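Local coordinates for coenzyme F420-dependent N(5),N(10)-methenyltetrahydromethanopterin reductase-related protein (Desulfurobacterium thermolithotrophum DSM 11699, PDB 6HUZ) that binds the iron-guanylylpyridinol cofactor of [Fe]-hydrogenase together with methenyltetrahydrofolate and uses tetrahydrofolate derivatives as substrates, at residues H156-I161 with E190-P195; E81-I86 with Y106-A111. All coordinates share one frame; numbering follows the deposited sequence.

Contact 1 (H156-I161 with E190-P195); sequences HKHYLI and EAYLLP
His158 to Ile161 run parallel to Glu190 to Leu193, the strand axes 4.7 Å apart and inclined by 22°, and five backbone hydrogen bonds join the segments from Glu190 N to Lys157 O at one end to Leu194 N to Ile161 O at the other. On the face that carries His158, Leu160 and Tyr192, the tyrosine meets two residues of the partner strand. Its CG stands anti to its carbonyl carbon (chi1 -72°), which leans the ring back over Glu190 CG and carries CE2 to 3.6 Å from His158 CB. Leu160 touches the same tyrosine with one branch, CD2 lying 3.5 Å from Tyr192 CB, while its CD1 approaches Leu194 CD1. The His158 imidazole itself turns away from the pairing, and its NE2 bonds to Ala148 O at the methenyltetrahydrofolate pocket. On the opposite face, Ile161 and Leu193 lie side by side with CB and CD2 at 3.8 Å, and Ile161 CD1 reaches Ala191 CB. The second subunit packs on His158 and Tyr192, whereas helix 174-186 lies against Ile161 and Leu193. Strand 158-163, helix 174-186 and strand 190-195 form a beta-alpha-beta unit, its two strands side by side and parallel, as in Rossmann-like domains.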
loop_
_atom_site.group_PDB
_atom_site.type_symbol
_atom_site.label_atom_id
_atom_site.label_comp_id
_atom_site.label_asym_id
_atom_site.label_seq_id
_atom_site.Cartn_x
_atom_site.Cartn_y
_atom_site.Cartn_z
ATOM N N HIS A 156 14.088 -20.751 -9.752
ATOM C CA HIS A 156 13.124 -21.545 -8.999
ATOM C C HIS A 156 13.869 -22.433 -7.984
ATOM O O HIS A 156 14.345 -23.519 -8.329
ATOM C CB HIS A 156 12.238 -22.371 -9.939
ATOM C CG HIS A 156 11.297 -23.249 -9.185
ATOM N ND1 HIS A 156 11.147 -24.581 -9.503
ATOM C CD2 HIS A 156 10.531 -22.963 -8.103
ATOM C CE1 HIS A 156 10.265 -25.062 -8.643
ATOM N NE2 HIS A 156 9.885 -24.126 -7.760
ATOM N N LYS A 157 13.991 -21.954 -6.722
ATOM C CA LYS A 157 14.694 -22.712 -5.693
ATOM C C LYS A 157 13.841 -22.838 -4.476
ATOM O O LYS A 157 14.360 -22.987 -3.394
ATOM C CB LYS A 157 16.003 -22.004 -5.330
ATOM C CG LYS A 157 16.781 -21.535 -6.554
ATOM C CD LYS A 157 18.282 -21.432 -6.316
ATOM C CE LYS A 157 18.839 -20.096 -6.738
ATOM N NZ LYS A 157 20.216 -20.236 -7.283
ATOM N N HIS A 158 12.523 -22.771 -4.623
ATOM C CA HIS A 158 11.687 -22.794 -3.416
ATOM C C HIS A 158 10.257 -22.932 -3.815
ATOM O O HIS A 158 9.927 -22.842 -4.994
ATOM C CB HIS A 158 11.803 -21.348 -2.752
ATOM C CG HIS A 158 11.647 -20.285 -3.810
ATOM N ND1 HIS A 158 12.745 -19.779 -4.491
ATOM C CD2 HIS A 158 10.523 -19.773 -4.360
ATOM C CE1 HIS A 158 12.256 -18.948 -5.401
ATOM N NE2 HIS A 158 10.924 -18.920 -5.366
ATOM N N TYR A 159 9.397 -23.088 -2.823
ATOM C CA TYR A 159 7.948 -23.118 -3.010
ATOM C C TYR A 159 7.314 -22.327 -1.827
ATOM O O TYR A 159 7.833 -22.375 -0.702
ATOM C CB TYR A 159 7.382 -24.528 -2.977
ATOM C CG TYR A 159 7.615 -25.334 -4.235
ATOM C CD1 TYR A 159 6.945 -25.032 -5.413
ATOM C CD2 TYR A 159 8.501 -26.408 -4.244
ATOM C CE1 TYR A 159 7.146 -25.773 -6.567
ATOM C CE2 TYR A 159 8.706 -27.163 -5.394
ATOM C CZ TYR A 159 8.029 -26.838 -6.557
ATOM O OH TYR A 159 8.225 -27.545 -7.710
ATOM N N LEU A 160 6.197 -21.640 -2.093
ATOM C CA LEU A 160 5.437 -20.938 -1.083
ATOM C C LEU A 160 4.275 -21.876 -0.815
ATOM O O LEU A 160 3.549 -22.228 -1.756
ATOM C CB LEU A 160 4.947 -19.574 -1.580
ATOM C CG LEU A 160 6.022 -18.619 -2.065
ATOM C CD1 LEU A 160 5.427 -17.206 -2.271
ATOM C CD2 LEU A 160 7.171 -18.550 -1.102
ATOM N N ILE A 161 4.124 -22.296 0.455
ATOM C CA ILE A 161 3.112 -23.246 0.931
ATOM C C ILE A 161 2.174 -22.587 1.912
ATOM O O ILE A 161 2.579 -22.114 2.990
ATOM C CB ILE A 161 3.795 -24.523 1.536
ATOM C CG1 ILE A 161 4.641 -25.239 0.474
ATOM C CG2 ILE A 161 2.766 -25.508 2.132
ATOM C CD1 ILE A 161 5.707 -26.154 1.090
ATOM N N GLU A 190 13.660 -24.718 -1.070
ATOM C CA GLU A 190 13.385 -24.240 0.269
ATOM C C GLU A 190 11.860 -24.203 0.428
ATOM O O GLU A 190 11.191 -23.705 -0.461
ATOM C CB GLU A 190 13.951 -22.805 0.395
ATOM C CG GLU A 190 13.882 -22.208 1.792
ATOM C CD GLU A 190 14.855 -22.826 2.768
ATOM O OE1 GLU A 190 14.470 -23.052 3.939
ATOM O OE2 GLU A 190 16.008 -23.087 2.357
ATOM N N ALA A 191 11.302 -24.708 1.536
ATOM C CA ALA A 191 9.836 -24.632 1.767
ATOM C C ALA A 191 9.505 -23.337 2.577
ATOM O O ALA A 191 9.874 -23.232 3.748
ATOM C CB ALA A 191 9.369 -25.838 2.558
ATOM N N TYR A 192 8.807 -22.369 1.975
ATOM C CA TYR A 192 8.449 -21.143 2.702
ATOM C C TYR A 192 6.984 -21.254 3.116
ATOM O O TYR A 192 6.104 -21.134 2.270
ATOM C CB TYR A 192 8.660 -19.903 1.817
ATOM C CG TYR A 192 10.115 -19.555 1.588
ATOM C CD1 TYR A 192 10.967 -19.286 2.659
ATOM C CD2 TYR A 192 10.633 -19.460 0.305
ATOM C CE1 TYR A 192 12.297 -18.933 2.449
ATOM C CE2 TYR A 192 11.965 -19.131 0.087
ATOM C CZ TYR A 192 12.792 -18.862 1.157
ATOM O OH TYR A 192 14.109 -18.552 0.927
ATOM N N LEU A 193 6.712 -21.474 4.410
ATOM C CA LEU A 193 5.329 -21.602 4.898
ATOM C C LEU A 193 4.736 -20.220 5.214
ATOM O O LEU A 193 5.160 -19.567 6.166
ATOM C CB LEU A 193 5.296 -22.470 6.169
ATOM C CG LEU A 193 5.996 -23.837 6.066
ATOM C CD1 LEU A 193 5.833 -24.626 7.348
ATOM C CD2 LEU A 193 5.487 -24.611 4.924
ATOM N N LEU A 194 3.747 -19.782 4.450
ATOM C CA LEU A 194 3.130 -18.476 4.693
ATOM C C LEU A 194 1.645 -18.556 5.001
ATOM O O LEU A 194 0.977 -19.483 4.569
ATOM C CB LEU A 194 3.249 -17.593 3.423
ATOM C CG LEU A 194 4.623 -17.427 2.799
ATOM C CD1 LEU A 194 4.541 -16.439 1.662
ATOM C CD2 LEU A 194 5.631 -16.945 3.780
ATOM N N PRO A 195 1.094 -17.544 5.704
ATOM C CA PRO A 195 -0.356 -17.526 5.908
ATOM C C PRO A 195 -0.958 -17.591 4.490
ATOM O O PRO A 195 -0.464 -16.951 3.541
ATOM C CB PRO A 195 -0.616 -16.166 6.573
ATOM C CG PRO A 195 0.679 -15.754 7.145
ATOM C CD PRO A 195 1.745 -16.347 6.267
#

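Contact 2 (E81-I86 with Y106-A111)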
loop_
_atom_site.group_PDB
_atom_site.type_symbol
_atom_site.label_atom_id
_atom_site.label_comp_id
_atom_site.label_asym_id
_atom_site.label_seq_id
_atom_site.Cartn_x
_atom_site.Cartn_y
_atom_site.Cartn_z
ATOM N N GLU A 81 -5.318 -41.946 -7.705
ATOM C CA GLU A 81 -4.402 -42.329 -6.599
ATOM C C GLU A 81 -3.615 -41.107 -6.064
ATOM O O GLU A 81 -2.678 -41.264 -5.285
ATOM C CB GLU A 81 -3.407 -43.428 -7.006
ATOM C CG GLU A 81 -3.937 -44.462 -7.974
ATOM C CD GLU A 81 -2.817 -45.293 -8.558
ATOM O OE1 GLU A 81 -2.596 -46.420 -8.061
ATOM O OE2 GLU A 81 -2.152 -44.812 -9.506
ATOM N N ALA A 82 -3.992 -39.905 -6.483
ATOM C CA ALA A 82 -3.306 -38.691 -6.110
ATOM C C ALA A 82 -3.416 -38.270 -4.626
ATOM O O ALA A 82 -4.514 -38.009 -4.137
ATOM C CB ALA A 82 -3.784 -37.561 -7.010
ATOM N N GLU A 83 -2.268 -38.199 -3.923
ATOM C CA GLU A 83 -2.222 -37.748 -2.521
ATOM C C GLU A 83 -2.077 -36.226 -2.540
ATOM O O GLU A 83 -2.476 -35.540 -1.596
ATOM C CB GLU A 83 -0.998 -38.293 -1.796
ATOM C CG GLU A 83 -1.042 -39.757 -1.458
ATOM C CD GLU A 83 0.315 -40.135 -0.922
ATOM O OE1 GLU A 83 1.038 -40.890 -1.610
ATOM O OE2 GLU A 83 0.670 -39.643 0.172
ATOM N N VAL A 84 -1.448 -35.707 -3.600
ATOM C CA VAL A 84 -1.239 -34.271 -3.802
ATOM C C VAL A 84 -1.676 -33.981 -5.257
ATOM O O VAL A 84 -1.218 -34.649 -6.181
ATOM C CB VAL A 84 0.228 -33.829 -3.598
ATOM C CG1 VAL A 84 0.403 -32.360 -4.007
ATOM C CG2 VAL A 84 0.681 -34.039 -2.159
ATOM N N ALA A 85 -2.544 -32.995 -5.443
ATOM C CA ALA A 85 -3.015 -32.580 -6.759
ATOM C C ALA A 85 -2.582 -31.120 -6.889
ATOM O O ALA A 85 -3.025 -30.283 -6.103
ATOM C CB ALA A 85 -4.533 -32.714 -6.858
ATOM N N ILE A 86 -1.672 -30.823 -7.829
ATOM C CA ILE A 86 -1.162 -29.477 -8.028
ATOM C C ILE A 86 -1.789 -28.865 -9.272
ATOM O O ILE A 86 -1.650 -29.423 -10.360
ATOM C CB ILE A 86 0.376 -29.421 -8.095
ATOM C CG1 ILE A 86 0.981 -29.928 -6.765
ATOM C CG2 ILE A 86 0.802 -27.941 -8.344
ATOM C CD1 ILE A 86 2.419 -30.314 -6.830
ATOM N N TYR A 106 -12.815 -38.065 -6.651
ATOM C CA TYR A 106 -11.886 -39.160 -6.940
ATOM C C TYR A 106 -10.570 -39.148 -6.176
ATOM O O TYR A 106 -9.904 -40.169 -6.158
ATOM C CB TYR A 106 -11.578 -39.138 -8.430
ATOM C CG TYR A 106 -12.818 -39.253 -9.289
ATOM C CD1 TYR A 106 -13.327 -40.496 -9.642
ATOM C CD2 TYR A 106 -13.474 -38.120 -9.760
ATOM C CE1 TYR A 106 -14.456 -40.614 -10.447
ATOM C CE2 TYR A 106 -14.603 -38.225 -10.572
ATOM C CZ TYR A 106 -15.090 -39.480 -10.913
ATOM O OH TYR A 106 -16.199 -39.643 -11.713
ATOM N N LEU A 107 -10.175 -38.014 -5.567
ATOM C CA LEU A 107 -8.908 -37.941 -4.840
ATOM C C LEU A 107 -8.923 -38.913 -3.669
ATOM O O LEU A 107 -9.989 -39.194 -3.130
ATOM C CB LEU A 107 -8.619 -36.489 -4.389
ATOM C CG LEU A 107 -8.411 -35.496 -5.537
ATOM C CD1 LEU A 107 -8.514 -34.018 -5.049
ATOM C CD2 LEU A 107 -7.103 -35.749 -6.265
ATOM N N VAL A 108 -7.755 -39.451 -3.289
ATOM C CA VAL A 108 -7.681 -40.411 -2.186
ATOM C C VAL A 108 -8.036 -39.751 -0.883
ATOM O O VAL A 108 -7.929 -38.526 -0.762
ATOM C CB VAL A 108 -6.306 -41.127 -2.069
ATOM C CG1 VAL A 108 -5.882 -41.738 -3.399
ATOM C CG2 VAL A 108 -5.221 -40.206 -1.515
ATOM N N GLU A 109 -8.452 -40.542 0.107
ATOM C CA GLU A 109 -8.792 -39.951 1.399
ATOM C C GLU A 109 -7.592 -39.129 1.926
ATOM O O GLU A 109 -6.447 -39.552 1.780
ATOM C CB GLU A 109 -9.225 -41.036 2.395
ATOM C CG GLU A 109 -9.853 -40.483 3.669
ATOM C CD GLU A 109 -11.324 -40.120 3.570
ATOM O OE1 GLU A 109 -11.933 -40.369 2.504
ATOM O OE2 GLU A 109 -11.869 -39.585 4.565
ATOM N N ASN A 110 -7.874 -37.938 2.506
ATOM C CA ASN A 110 -6.900 -36.988 3.063
ATOM C C ASN A 110 -5.986 -36.357 2.005
ATOM O O ASN A 110 -4.935 -35.838 2.352
ATOM C CB ASN A 110 -6.090 -37.620 4.191
ATOM C CG ASN A 110 -6.956 -38.215 5.277
ATOM O OD1 ASN A 110 -7.860 -37.569 5.821
ATOM N ND2 ASN A 110 -6.705 -39.466 5.621
ATOM N N ALA A 111 -6.378 -36.380 0.720
ATOM C CA ALA A 111 -5.565 -35.753 -0.326
ATOM C C ALA A 111 -5.558 -34.227 -0.107
ATOM O O ALA A 111 -6.462 -33.706 0.552
ATOM C CB ALA A 111 -6.159 -36.039 -1.693
HETATM O O HOH W 1 -2.048 -35.880 1.243
#
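Glu81 begins the approach with backbone alone: Val108 CG1 rests 3.6 Å from Glu81 C, while Glu81 CB points away from the turn. The setting is a Rossmann-like beta-alpha-beta unit, in which strand 84-87 passes through helix 95-103 to the neighbouring strand 112-115, and residues Val108 to Ala111 form the type II beta turn ahead of that second strand. Ala82 comes next and contributes two surfaces. Its CB meets Leu107 CD2 at 3.9 Å, and its buried carbonyl oxygen lies against two methyls, Val108 CG2 and Ala111 CB, with no polar partner in the model. The two branches of Val108 divide between Glu81 and Ala82: CG1, anti to its carbonyl carbon (chi1 -52°), meets the Glu81 backbone, and CG2, set between N and that carbon, comes within 3.5 Å of Ala82 O. Replacing this valine with an alanine removes both branches and would probably strip the Glu81 backbone and the Ala82 carbonyl of much of their apolar cover. Glu83 O receives a CA-H...O contact from Ala111 CA (3.3 Å), while the carboxylate forms a salt bridge with Lys179 and accepts a hydrogen bond from the backbone N of Arg2. Ala85, on the strand proper, points its CB at Leu107 CD2 (4.0 Å), the same methyl that Ala82 uses. A single water completes the junction, donating to Glu83 O at 2.9 Å and to Asn110 O at 3.1 Å.

In the fold
Followed from the N terminus, the chain closes contact 2 first, bringing the entry to strand 84-87 against the turn that follows helix 95-103. It then passes through strands 112-115 and 141-144 before contact 1 opens, and that pairing closes a second loop around helix 174-186. The two therefore stand in series, neither nested nor crossed, with centres about 21 Å apart and nearest atoms about 6 Å apart. Helix 174-186 serves both: Ile177 and Leu180 pack on Ile161, while Gln176 hydrogen-bonds to Asn110 O, about one turn from the Lys179 that pairs with Glu83. Leu160, bonded to Thr144 and His146, ties the two-stranded pair to the edge of the six-stranded sheet.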